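Local coordinates for protein 1-pyrroline-5-carboxylate dehydrogenase (Thermus thermophilus, PDB 1UZB) that probably catalyses the oxidation of glutamate semialdehyde, the open-chain form of 1-pyrroline-5-carboxylate, to glutamate with a nicotinamide cofactor in proline breakdown, at residues M1-F6 with Y145-L150; R28-E33 with L116-V121; V200-I205 with I253-F258; K429-A434 with L457-R462. One frame throughout, in Å; residues are numbered along the deposited sequence.

Interaction 1: residues M1-F6 with Y145-L150; sequences MTVEPF and YARAAL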
# COMPACT_ATOMS: atom_id res chain seq x y z
N MET A 1 -8.42 -9.61 5.43
CA MET A 1 -9.75 -10.30 5.38
C MET A 1 -9.66 -11.68 6.00
O MET A 1 -8.61 -12.33 5.94
CB MET A 1 -10.22 -10.40 3.94
N THR A 2 -10.76 -12.14 6.59
CA THR A 2 -10.80 -13.45 7.21
C THR A 2 -11.65 -14.43 6.41
O THR A 2 -11.82 -15.59 6.80
CB THR A 2 -11.33 -13.37 8.66
OG1 THR A 2 -12.57 -12.65 8.67
CG2 THR A 2 -10.33 -12.64 9.55
N VAL A 3 -12.19 -13.96 5.29
CA VAL A 3 -13.01 -14.78 4.41
C VAL A 3 -12.50 -14.59 2.99
O VAL A 3 -11.71 -13.68 2.73
CB VAL A 3 -14.50 -14.37 4.46
CG1 VAL A 3 -15.11 -14.76 5.80
CG2 VAL A 3 -14.64 -12.87 4.23
N GLU A 4 -12.95 -15.44 2.07
CA GLU A 4 -12.53 -15.32 0.68
C GLU A 4 -13.05 -14.03 0.07
O GLU A 4 -14.05 -13.47 0.52
CB GLU A 4 -13.03 -16.51 -0.14
CG GLU A 4 -12.22 -17.77 0.05
CD GLU A 4 -12.76 -18.93 -0.77
OE1 GLU A 4 -12.01 -19.91 -0.95
OE2 GLU A 4 -13.92 -18.85 -1.22
N PRO A 5 -12.36 -13.52 -0.96
CA PRO A 5 -12.81 -12.29 -1.61
C PRO A 5 -14.24 -12.47 -2.11
O PRO A 5 -14.64 -13.57 -2.49
CB PRO A 5 -11.82 -12.12 -2.76
CG PRO A 5 -10.57 -12.73 -2.21
CD PRO A 5 -11.08 -13.98 -1.52
N PHE A 6 -15.00 -11.39 -2.09
CA PHE A 6 -16.38 -11.42 -2.55
C PHE A 6 -16.49 -11.88 -4.00
O PHE A 6 -15.69 -11.49 -4.85
CB PHE A 6 -17.00 -10.03 -2.44
CG PHE A 6 -18.36 -9.92 -3.08
CD1 PHE A 6 -19.51 -10.24 -2.36
CD2 PHE A 6 -18.49 -9.54 -4.41
CE1 PHE A 6 -20.77 -10.18 -2.96
CE2 PHE A 6 -19.73 -9.48 -5.02
CZ PHE A 6 -20.88 -9.80 -4.30
N TYR A 145 -22.18 -6.59 1.95
CA TYR A 145 -22.25 -5.68 3.09
C TYR A 145 -21.50 -6.22 4.32
O TYR A 145 -20.97 -5.43 5.10
CB TYR A 145 -23.72 -5.37 3.43
CG TYR A 145 -24.44 -4.56 2.37
CD1 TYR A 145 -25.82 -4.70 2.18
CD2 TYR A 145 -23.76 -3.66 1.54
CE1 TYR A 145 -26.49 -3.98 1.20
CE2 TYR A 145 -24.42 -2.93 0.55
CZ TYR A 145 -25.79 -3.10 0.39
OH TYR A 145 -26.45 -2.41 -0.61
N ALA A 146 -21.45 -7.54 4.49
CA ALA A 146 -20.71 -8.10 5.63
C ALA A 146 -19.25 -7.68 5.53
O ALA A 146 -18.62 -7.35 6.53
CB ALA A 146 -20.82 -9.61 5.63
N ARG A 147 -18.71 -7.73 4.32
CA ARG A 147 -17.32 -7.37 4.07
C ARG A 147 -17.11 -5.86 4.06
O ARG A 147 -16.17 -5.34 4.65
CB ARG A 147 -16.86 -7.96 2.73
CG ARG A 147 -16.75 -9.48 2.71
CD ARG A 147 -16.54 -10.00 1.29
NE ARG A 147 -16.26 -11.43 1.22
CZ ARG A 147 -17.15 -12.40 1.42
NH1 ARG A 147 -16.78 -13.67 1.33
NH2 ARG A 147 -18.41 -12.10 1.70
N ALA A 148 -18.01 -5.14 3.39
CA ALA A 148 -17.90 -3.70 3.30
C ALA A 148 -17.94 -3.02 4.67
O ALA A 148 -17.25 -2.02 4.90
CB ALA A 148 -18.99 -3.14 2.40
N ALA A 149 -18.75 -3.56 5.57
CA ALA A 149 -18.88 -2.99 6.91
C ALA A 149 -17.54 -2.95 7.65
O ALA A 149 -17.28 -2.04 8.43
CB ALA A 149 -19.91 -3.78 7.71
N LEU A 150 -16.69 -3.94 7.40
CA LEU A 150 -15.39 -3.98 8.08
C LEU A 150 -14.48 -2.82 7.68
O LEU A 150 -13.55 -2.48 8.41
CB LEU A 150 -14.70 -5.31 7.80
CG LEU A 150 -15.33 -6.50 8.53
CD1 LEU A 150 -14.79 -7.81 7.97
CD2 LEU A 150 -15.03 -6.40 10.02
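The guanidinium of R147 is overlapped on one face by the CG2 methyl of V3, which lies 3.7 Å from R147 NH1, and on the opposite face by F6 CA. At its edge is a single backbone oxygen. R147 NH1 donates to E4 O at 2.9 Å with an N-H...O angle of 153°, and R147 NE donates to the same E4 O at 3.1 Å and 143°. Both bonds run in the guanidinium plane, so this is a side-on grip by two adjacent nitrogens on one carbonyl. The two donors differ in approach: NE meets E4 O almost head-on, at a C=O...N angle of 165°, whereas NH1 comes in from outside the carbonyl plane. The arginine reaches this far because its chain is extended from CG to NE, and its aliphatic part is used as well, with R147 CD 3.8 Å from F6 CB. The third nitrogen, NH2, forms a salt bridge with E143 one turn back, which, with the E4 bonds, fixes the rotation of the group. Putting an alanine at R147 would probably leave E4 O without both donors, E143 without its counter-charge, and V3 without the flat surface it covers. V3 also rests on L103 of helix 95-111, while T2 is hydrogen-bonded to D166 of a second subunit, so the N-terminal arm is tied to its own chain and a neighbour together. The arrangement is an arginine holding one backbone carbonyl side-on through NE and NH1, here docking an irregular N-terminal arm onto the end of helix 128-149 at the surface.

Interaction 2: residues R28-E33 with L116-V121; sequences RRVREE and LEATLV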
# COMPACT_ATOMS: atom_id res chain seq x y z
N ARG A 28 -43.08 -27.76 -6.00
CA ARG A 28 -44.12 -28.63 -5.48
C ARG A 28 -44.30 -28.44 -3.97
O ARG A 28 -45.44 -28.34 -3.49
CB ARG A 28 -43.79 -30.09 -5.82
CG ARG A 28 -44.06 -30.41 -7.28
CD ARG A 28 -43.44 -31.72 -7.72
NE ARG A 28 -43.85 -32.04 -9.08
CZ ARG A 28 -43.13 -32.72 -9.96
NH1 ARG A 28 -41.93 -33.18 -9.63
NH2 ARG A 28 -43.61 -32.94 -11.18
N ARG A 29 -43.21 -28.39 -3.22
CA ARG A 29 -43.32 -28.21 -1.78
C ARG A 29 -43.92 -26.85 -1.41
O ARG A 29 -44.74 -26.77 -0.49
CB ARG A 29 -41.95 -28.38 -1.11
CG ARG A 29 -41.42 -29.79 -1.21
CD ARG A 29 -40.32 -30.04 -0.21
NE ARG A 29 -39.79 -31.39 -0.32
CZ ARG A 29 -38.91 -31.92 0.53
NH1 ARG A 29 -38.47 -31.21 1.56
NH2 ARG A 29 -38.48 -33.16 0.35
N VAL A 30 -43.54 -25.80 -2.11
CA VAL A 30 -44.09 -24.48 -1.83
C VAL A 30 -45.60 -24.48 -2.12
O VAL A 30 -46.39 -23.98 -1.33
CB VAL A 30 -43.41 -23.38 -2.69
CG1 VAL A 30 -44.20 -22.08 -2.61
CG2 VAL A 30 -41.99 -23.16 -2.18
N ARG A 31 -45.98 -25.07 -3.25
CA ARG A 31 -47.39 -25.14 -3.63
C ARG A 31 -48.19 -25.95 -2.61
O ARG A 31 -49.32 -25.59 -2.27
CB ARG A 31 -47.53 -25.79 -5.01
CG ARG A 31 -48.97 -25.95 -5.48
CD ARG A 31 -49.62 -24.61 -5.77
NE ARG A 31 -51.02 -24.75 -6.17
CZ ARG A 31 -52.00 -25.11 -5.34
NH1 ARG A 31 -51.74 -25.37 -4.07
NH2 ARG A 31 -53.25 -25.22 -5.79
N GLU A 32 -47.60 -27.02 -2.11
CA GLU A 32 -48.26 -27.87 -1.13
C GLU A 32 -48.37 -27.16 0.21
O GLU A 32 -49.11 -27.59 1.10
CB GLU A 32 -47.48 -29.19 -0.99
CG GLU A 32 -47.59 -30.08 -2.22
CD GLU A 32 -46.55 -31.18 -2.27
OE1 GLU A 32 -46.60 -32.00 -3.21
OE2 GLU A 32 -45.67 -31.23 -1.38
N GLU A 33 -47.64 -26.06 0.34
CA GLU A 33 -47.62 -25.25 1.55
C GLU A 33 -48.59 -24.07 1.48
O GLU A 33 -48.74 -23.32 2.45
CB GLU A 33 -46.19 -24.74 1.78
CG GLU A 33 -46.00 -23.84 2.99
CD GLU A 33 -44.57 -23.36 3.11
OE1 GLU A 33 -44.07 -22.72 2.16
OE2 GLU A 33 -43.94 -23.62 4.16
N LEU A 116 -36.89 -20.32 -1.79
CA LEU A 116 -37.15 -18.89 -1.94
C LEU A 116 -37.51 -18.54 -3.38
O LEU A 116 -38.41 -17.73 -3.62
CB LEU A 116 -35.93 -18.09 -1.47
CG LEU A 116 -35.68 -18.15 0.05
CD1 LEU A 116 -34.35 -17.49 0.37
CD2 LEU A 116 -36.82 -17.46 0.79
N GLU A 117 -36.82 -19.14 -4.34
CA GLU A 117 -37.10 -18.89 -5.75
C GLU A 117 -38.52 -19.34 -6.08
O GLU A 117 -39.27 -18.61 -6.72
CB GLU A 117 -36.11 -19.65 -6.64
CG GLU A 117 -34.65 -19.22 -6.47
CD GLU A 117 -33.70 -20.12 -7.22
OE1 GLU A 117 -34.14 -21.19 -7.71
OE2 GLU A 117 -32.50 -19.78 -7.32
N ALA A 118 -38.89 -20.53 -5.62
CA ALA A 118 -40.23 -21.07 -5.86
C ALA A 118 -41.30 -20.18 -5.24
O ALA A 118 -42.39 -20.03 -5.80
CB ALA A 118 -40.33 -22.48 -5.31
N THR A 119 -40.99 -19.60 -4.09
CA THR A 119 -41.95 -18.73 -3.42
C THR A 119 -42.15 -17.47 -4.26
O THR A 119 -43.26 -16.95 -4.34
CB THR A 119 -41.49 -18.37 -1.99
OG1 THR A 119 -41.26 -19.58 -1.26
CG2 THR A 119 -42.56 -17.56 -1.27
N LEU A 120 -41.09 -16.98 -4.88
CA LEU A 120 -41.18 -15.80 -5.74
C LEU A 120 -42.02 -16.10 -6.98
O LEU A 120 -42.81 -15.27 -7.43
CB LEU A 120 -39.79 -15.34 -6.18
CG LEU A 120 -38.93 -14.64 -5.13
CD1 LEU A 120 -37.53 -14.42 -5.69
CD2 LEU A 120 -39.56 -13.30 -4.75
N VAL A 121 -41.83 -17.29 -7.53
CA VAL A 121 -42.58 -17.71 -8.70
C VAL A 121 -44.08 -17.63 -8.42
O VAL A 121 -44.83 -17.02 -9.18
CB VAL A 121 -42.22 -19.17 -9.10
CG1 VAL A 121 -43.17 -19.68 -10.16
CG2 VAL A 121 -40.78 -19.23 -9.61
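No ring or amide takes part where V30, near the end of helix 17-32, meets A118 and T119 of helix 113-124; this buried helix-to-helix contact is made by methyls and one hydroxyl. V30 points at the facing helix, and its CG2 methyl touches A118 CB at 3.6 Å. The same CG2 lies 3.8 Å from T119 OG1. The other branch, V30 CG1, is 4.1 Å from T119 CA, so both valine methyls lie against the root of the threonine side chain, which the valine crosses at about a right angle. This follows from the valine torsion: with chi1 at 168°, CG2 sits beside the backbone N and both branches face T119. The backbones come close here, with V30 CA and T119 CA 6.3 Å apart, a spacing that the small A118 permits. L27, one turn earlier on helix 17-32, also packs on A118, and K218 of helix 213-226 touches V30. The hydroxyl of T119 is hydrogen-bonded to E115 O and to K218 NZ, and K218 is in turn salt-bridged to E33. Across the contact itself the attraction is therefore dispersion and burial, with its one polar atom satisfied by bonds from outside.

Interaction 3: residues V200-I205 with I253-F258; sequences VGNTVI and IRFINF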
# COMPACT_ATOMS: atom_id res chain seq x y z
N VAL A 200 -23.76 -2.40 10.17
CA VAL A 200 -22.93 -1.45 10.88
C VAL A 200 -23.44 -1.01 12.25
O VAL A 200 -22.92 -0.06 12.84
CB VAL A 200 -22.65 -0.19 10.01
CG1 VAL A 200 -21.84 -0.59 8.78
CG2 VAL A 200 -23.96 0.47 9.61
N GLY A 201 -24.47 -1.69 12.76
CA GLY A 201 -24.94 -1.36 14.09
C GLY A 201 -26.31 -0.74 14.29
O GLY A 201 -26.68 -0.45 15.43
N ASN A 202 -27.06 -0.52 13.22
CA ASN A 202 -28.40 0.04 13.36
C ASN A 202 -29.38 -1.10 13.57
O ASN A 202 -29.03 -2.27 13.42
CB ASN A 202 -28.79 0.79 12.08
CG ASN A 202 -27.90 1.98 11.80
OD1 ASN A 202 -28.04 3.04 12.41
ND2 ASN A 202 -26.97 1.80 10.86
N THR A 203 -30.61 -0.75 13.94
CA THR A 203 -31.66 -1.75 14.10
C THR A 203 -32.77 -1.32 13.15
O THR A 203 -32.92 -0.13 12.84
CB THR A 203 -32.15 -1.87 15.56
OG1 THR A 203 -32.66 -0.60 16.01
CG2 THR A 203 -31.01 -2.32 16.46
N VAL A 204 -33.56 -2.28 12.68
CA VAL A 204 -34.57 -2.01 11.69
C VAL A 204 -35.96 -2.60 11.90
O VAL A 204 -36.12 -3.69 12.44
CB VAL A 204 -34.05 -2.49 10.30
CG1 VAL A 204 -35.16 -2.49 9.26
CG2 VAL A 204 -32.89 -1.63 9.85
N ILE A 205 -36.96 -1.84 11.46
CA ILE A 205 -38.35 -2.28 11.47
C ILE A 205 -38.64 -2.32 9.97
O ILE A 205 -38.57 -1.30 9.29
CB ILE A 205 -39.30 -1.26 12.14
CG1 ILE A 205 -38.91 -1.08 13.61
CG2 ILE A 205 -40.73 -1.76 12.04
CD1 ILE A 205 -39.76 -0.06 14.34
N ILE A 253 -38.14 7.77 15.03
CA ILE A 253 -37.59 7.00 13.92
C ILE A 253 -36.38 7.82 13.45
O ILE A 253 -36.50 9.00 13.13
CB ILE A 253 -38.63 6.81 12.79
CG1 ILE A 253 -39.44 5.54 13.06
CG2 ILE A 253 -37.95 6.72 11.43
CD1 ILE A 253 -38.64 4.24 12.92
N ARG A 254 -35.21 7.18 13.43
CA ARG A 254 -33.98 7.87 13.06
C ARG A 254 -33.71 8.01 11.57
O ARG A 254 -33.16 9.01 11.12
CB ARG A 254 -32.78 7.17 13.72
CG ARG A 254 -31.45 7.90 13.56
CD ARG A 254 -31.46 9.21 14.33
NE ARG A 254 -30.31 10.07 14.09
CZ ARG A 254 -30.16 10.85 13.02
NH1 ARG A 254 -29.08 11.61 12.90
NH2 ARG A 254 -31.09 10.88 12.07
N PHE A 255 -34.08 6.99 10.80
CA PHE A 255 -33.88 7.03 9.36
C PHE A 255 -34.94 6.22 8.65
O PHE A 255 -35.60 5.38 9.26
CB PHE A 255 -32.49 6.49 8.99
CG PHE A 255 -32.25 5.05 9.39
CD1 PHE A 255 -31.68 4.75 10.62
CD2 PHE A 255 -32.59 4.00 8.54
CE1 PHE A 255 -31.46 3.42 11.00
CE2 PHE A 255 -32.37 2.68 8.91
CZ PHE A 255 -31.80 2.39 10.14
N ILE A 256 -35.08 6.48 7.36
CA ILE A 256 -36.05 5.79 6.53
C ILE A 256 -35.35 5.34 5.27
O ILE A 256 -34.69 6.14 4.60
CB ILE A 256 -37.20 6.74 6.14
CG1 ILE A 256 -37.88 7.29 7.39
CG2 ILE A 256 -38.22 6.01 5.27
CD1 ILE A 256 -38.52 8.65 7.19
N ASN A 257 -35.46 4.05 4.95
CA ASN A 257 -34.85 3.51 3.75
C ASN A 257 -36.04 3.04 2.91
O ASN A 257 -36.77 2.13 3.31
CB ASN A 257 -33.92 2.34 4.11
CG ASN A 257 -32.91 2.04 3.02
OD1 ASN A 257 -32.78 2.78 2.04
ND2 ASN A 257 -32.18 0.94 3.18
N PHE A 258 -36.25 3.68 1.77
CA PHE A 258 -37.39 3.38 0.91
C PHE A 258 -37.05 3.12 -0.54
O PHE A 258 -36.19 3.78 -1.12
CB PHE A 258 -38.38 4.54 0.98
CG PHE A 258 -39.47 4.48 -0.06
CD1 PHE A 258 -40.61 3.71 0.15
CD2 PHE A 258 -39.35 5.20 -1.25
CE1 PHE A 258 -41.62 3.67 -0.81
CE2 PHE A 258 -40.36 5.16 -2.21
CZ PHE A 258 -41.50 4.39 -1.99
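The phenyl ring of F255 joins N202 and V204 across backbones that never come close: V204 CA and F255 CA, a nearest pair, are still 9.4 Å apart, and no hydrogen bond links the two segments. The side chain points at residues 200-205, with CG lodged between the backbone N and the carbonyl carbon (chi1 61°), and the far end of the ring does the touching. F255 CE1 lies 3.7 Å from N202 OD1 and F255 CZ 3.9 Å from N202 CB, while the amide and ring planes stand 73° apart. F255 CZ also comes within 3.9 Å of T203 O, and V204 CG2 meets the ring edge near its plane, at 4.2 Å from CZ. The carboxamide of N202 is held by other bonds: OD1 accepts from G175 N, and ND2 donates to P197 O and F506 O. That fixes the amide beside the ring. Just before it, G201 with positive phi is the C-prime residue of a Schellman motif ending helix 188-199. Strands 203-207 and 255-259 each pair in parallel with strand 165-180, N202 packing on P173 and V204 on V179 of it, so F255 bridges two strands that share a partner in the sheet of a Rossmann-like domain, near helix 73-90, which covers T203 and I205.

Interaction 4: residues K429-A434 with L457-R462; sequences KDFAEA and LEWARR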
# COMPACT_ATOMS: atom_id res chain seq x y z
N LYS A 429 -33.37 11.91 -35.34
CA LYS A 429 -32.50 12.09 -36.50
C LYS A 429 -31.07 11.58 -36.34
O LYS A 429 -30.55 10.91 -37.23
CB LYS A 429 -32.45 13.56 -36.90
CG LYS A 429 -31.56 13.83 -38.11
CD LYS A 429 -31.55 15.29 -38.53
CE LYS A 429 -30.87 16.19 -37.50
NZ LYS A 429 -31.63 16.30 -36.23
N ASP A 430 -30.44 11.90 -35.22
CA ASP A 430 -29.06 11.48 -34.99
C ASP A 430 -28.79 11.18 -33.53
O ASP A 430 -29.68 11.25 -32.69
CB ASP A 430 -28.09 12.54 -35.49
CG ASP A 430 -28.43 13.93 -34.99
OD1 ASP A 430 -28.90 14.06 -33.84
OD2 ASP A 430 -28.20 14.91 -35.74
N PHE A 431 -27.53 10.87 -33.23
CA PHE A 431 -27.13 10.54 -31.87
C PHE A 431 -27.29 11.70 -30.89
O PHE A 431 -27.69 11.50 -29.74
CB PHE A 431 -25.68 10.05 -31.85
CG PHE A 431 -25.33 9.28 -30.61
CD1 PHE A 431 -25.81 7.99 -30.44
CD2 PHE A 431 -24.55 9.85 -29.62
CE1 PHE A 431 -25.52 7.27 -29.28
CE2 PHE A 431 -24.25 9.14 -28.46
CZ PHE A 431 -24.73 7.85 -28.29
N ALA A 432 -26.99 12.92 -31.33
CA ALA A 432 -27.13 14.08 -30.46
C ALA A 432 -28.58 14.21 -30.03
O ALA A 432 -28.88 14.45 -28.86
CB ALA A 432 -26.67 15.35 -31.18
N GLU A 433 -29.49 14.06 -30.99
CA GLU A 433 -30.91 14.15 -30.69
C GLU A 433 -31.32 12.99 -29.78
O GLU A 433 -32.17 13.15 -28.91
CB GLU A 433 -31.73 14.13 -31.98
CG GLU A 433 -33.21 14.37 -31.78
CD GLU A 433 -33.94 14.56 -33.10
OE1 GLU A 433 -33.65 15.55 -33.80
OE2 GLU A 433 -34.81 13.72 -33.43
N ALA A 434 -30.70 11.83 -29.99
CA ALA A 434 -31.01 10.67 -29.16
C ALA A 434 -30.68 10.96 -27.69
O ALA A 434 -31.46 10.65 -26.80
CB ALA A 434 -30.22 9.45 -29.64
N LEU A 457 -20.13 6.18 -27.72
CA LEU A 457 -20.14 5.55 -26.41
C LEU A 457 -19.50 6.46 -25.37
O LEU A 457 -20.07 6.67 -24.30
CB LEU A 457 -19.40 4.21 -26.45
CG LEU A 457 -19.99 3.11 -27.34
CD1 LEU A 457 -19.15 1.85 -27.19
CD2 LEU A 457 -21.44 2.82 -26.95
N GLU A 458 -18.33 7.01 -25.67
CA GLU A 458 -17.66 7.87 -24.71
C GLU A 458 -18.43 9.17 -24.49
O GLU A 458 -18.39 9.75 -23.41
CB GLU A 458 -16.22 8.13 -25.15
CG GLU A 458 -15.39 6.85 -25.27
CD GLU A 458 -15.33 6.03 -23.98
OE1 GLU A 458 -14.82 4.88 -24.03
OE2 GLU A 458 -15.78 6.52 -22.93
N TRP A 459 -19.15 9.62 -25.51
CA TRP A 459 -19.97 10.82 -25.41
C TRP A 459 -21.08 10.51 -24.40
O TRP A 459 -21.36 11.30 -23.50
CB TRP A 459 -20.55 11.13 -26.80
CG TRP A 459 -21.38 12.37 -26.92
CD1 TRP A 459 -21.67 13.27 -25.94
CD2 TRP A 459 -22.04 12.83 -28.10
NE1 TRP A 459 -22.47 14.27 -26.44
CE2 TRP A 459 -22.71 14.02 -27.77
CE3 TRP A 459 -22.13 12.34 -29.41
CZ2 TRP A 459 -23.47 14.75 -28.70
CZ3 TRP A 459 -22.88 13.06 -30.34
CH2 TRP A 459 -23.54 14.25 -29.98
N ALA A 460 -21.71 9.36 -24.55
CA ALA A 460 -22.77 8.94 -23.64
C ALA A 460 -22.25 8.75 -22.21
O ALA A 460 -22.96 9.04 -21.25
CB ALA A 460 -23.39 7.65 -24.13
N ARG A 461 -21.02 8.27 -22.08
CA ARG A 461 -20.43 8.07 -20.76
C ARG A 461 -20.40 9.39 -20.01
O ARG A 461 -20.57 9.43 -18.79
CB ARG A 461 -19.00 7.51 -20.89
CG ARG A 461 -18.28 7.27 -19.56
CD ARG A 461 -16.88 6.70 -19.80
NE ARG A 461 -16.96 5.44 -20.53
CZ ARG A 461 -17.06 4.24 -19.96
NH1 ARG A 461 -17.08 4.12 -18.64
NH2 ARG A 461 -17.19 3.16 -20.72
N ARG A 462 -20.20 10.48 -20.75
CA ARG A 462 -20.13 11.80 -20.16
C ARG A 462 -21.45 12.56 -20.10
O ARG A 462 -21.66 13.36 -19.19
CB ARG A 462 -19.12 12.67 -20.93
CG ARG A 462 -17.73 12.08 -21.09
CD ARG A 462 -16.76 13.11 -21.66
NE ARG A 462 -17.19 13.64 -22.95
CZ ARG A 462 -17.11 12.98 -24.10
NH1 ARG A 462 -16.60 11.76 -24.13
NH2 ARG A 462 -17.53 13.55 -25.22
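W459 is the first residue along segment 457-462 to touch F431 and A432. With CG opposite the backbone N (chi1 -178°), its indole extends to segment 429-434 and presents two places on the six-membered ring: CE3 is 3.5 Å from F431 CD2, and CH2 is 3.5 Å from A432 CB. The F431 and W459 side chains run antiparallel past one another, ring centroids 5.5 Å apart and planes at 54°, an oblique pairing in which W459 CE3 and CZ3 lie at the F431 edge. A460 follows, its CB 4.4 Å from F431 CZ, again near the ring plane. A serine in place of W459 would probably open a gap beside F431 CD2 and leave the A432 methyl without its aromatic partner. R461 turns from the contact; its NE forms a salt bridge with E458 OE2 at 2.9 Å, and it also reaches E168 of a third subunit, while E458 is paired with R100 of a fourth. On the facing segment, D430 is the N-cap of helix 431-439, OD1 accepting from E433 N at 2.9 Å. F431 stacks on H456 and rests, with L457 and A460, on V449 of strand 446-450. Each helix is the connecting helix of a beta-alpha-beta crossover, helix 431-439 between parallel strands 422-428 and 446-450, and helix 454-463 between 446-450 and 468-471.

Along the chain, interaction 2 is nested within the loop closed by interaction 1, and interactions 3 and 4 follow in series. Interactions 1 and 3 touch, A149 CB lying 3.9 Å from V200 CG1, although their centres are 22 Å apart; helix 128-149 thus runs from the N-terminal arm to the turn that leads into strand 203-207. Helix 113-124 of interaction 2 directly precedes that helix, yet the centres of interactions 1 and 2 are 31 Å apart. Interactions 2 and 4 lie 45 Å apart between centres, on opposite sides of the chain's centre. The helices of interaction 4 pack on a different, seven-stranded sheet; it and interaction 1 lie where subunits meet, whereas no other chain touches interactions 2 and 3.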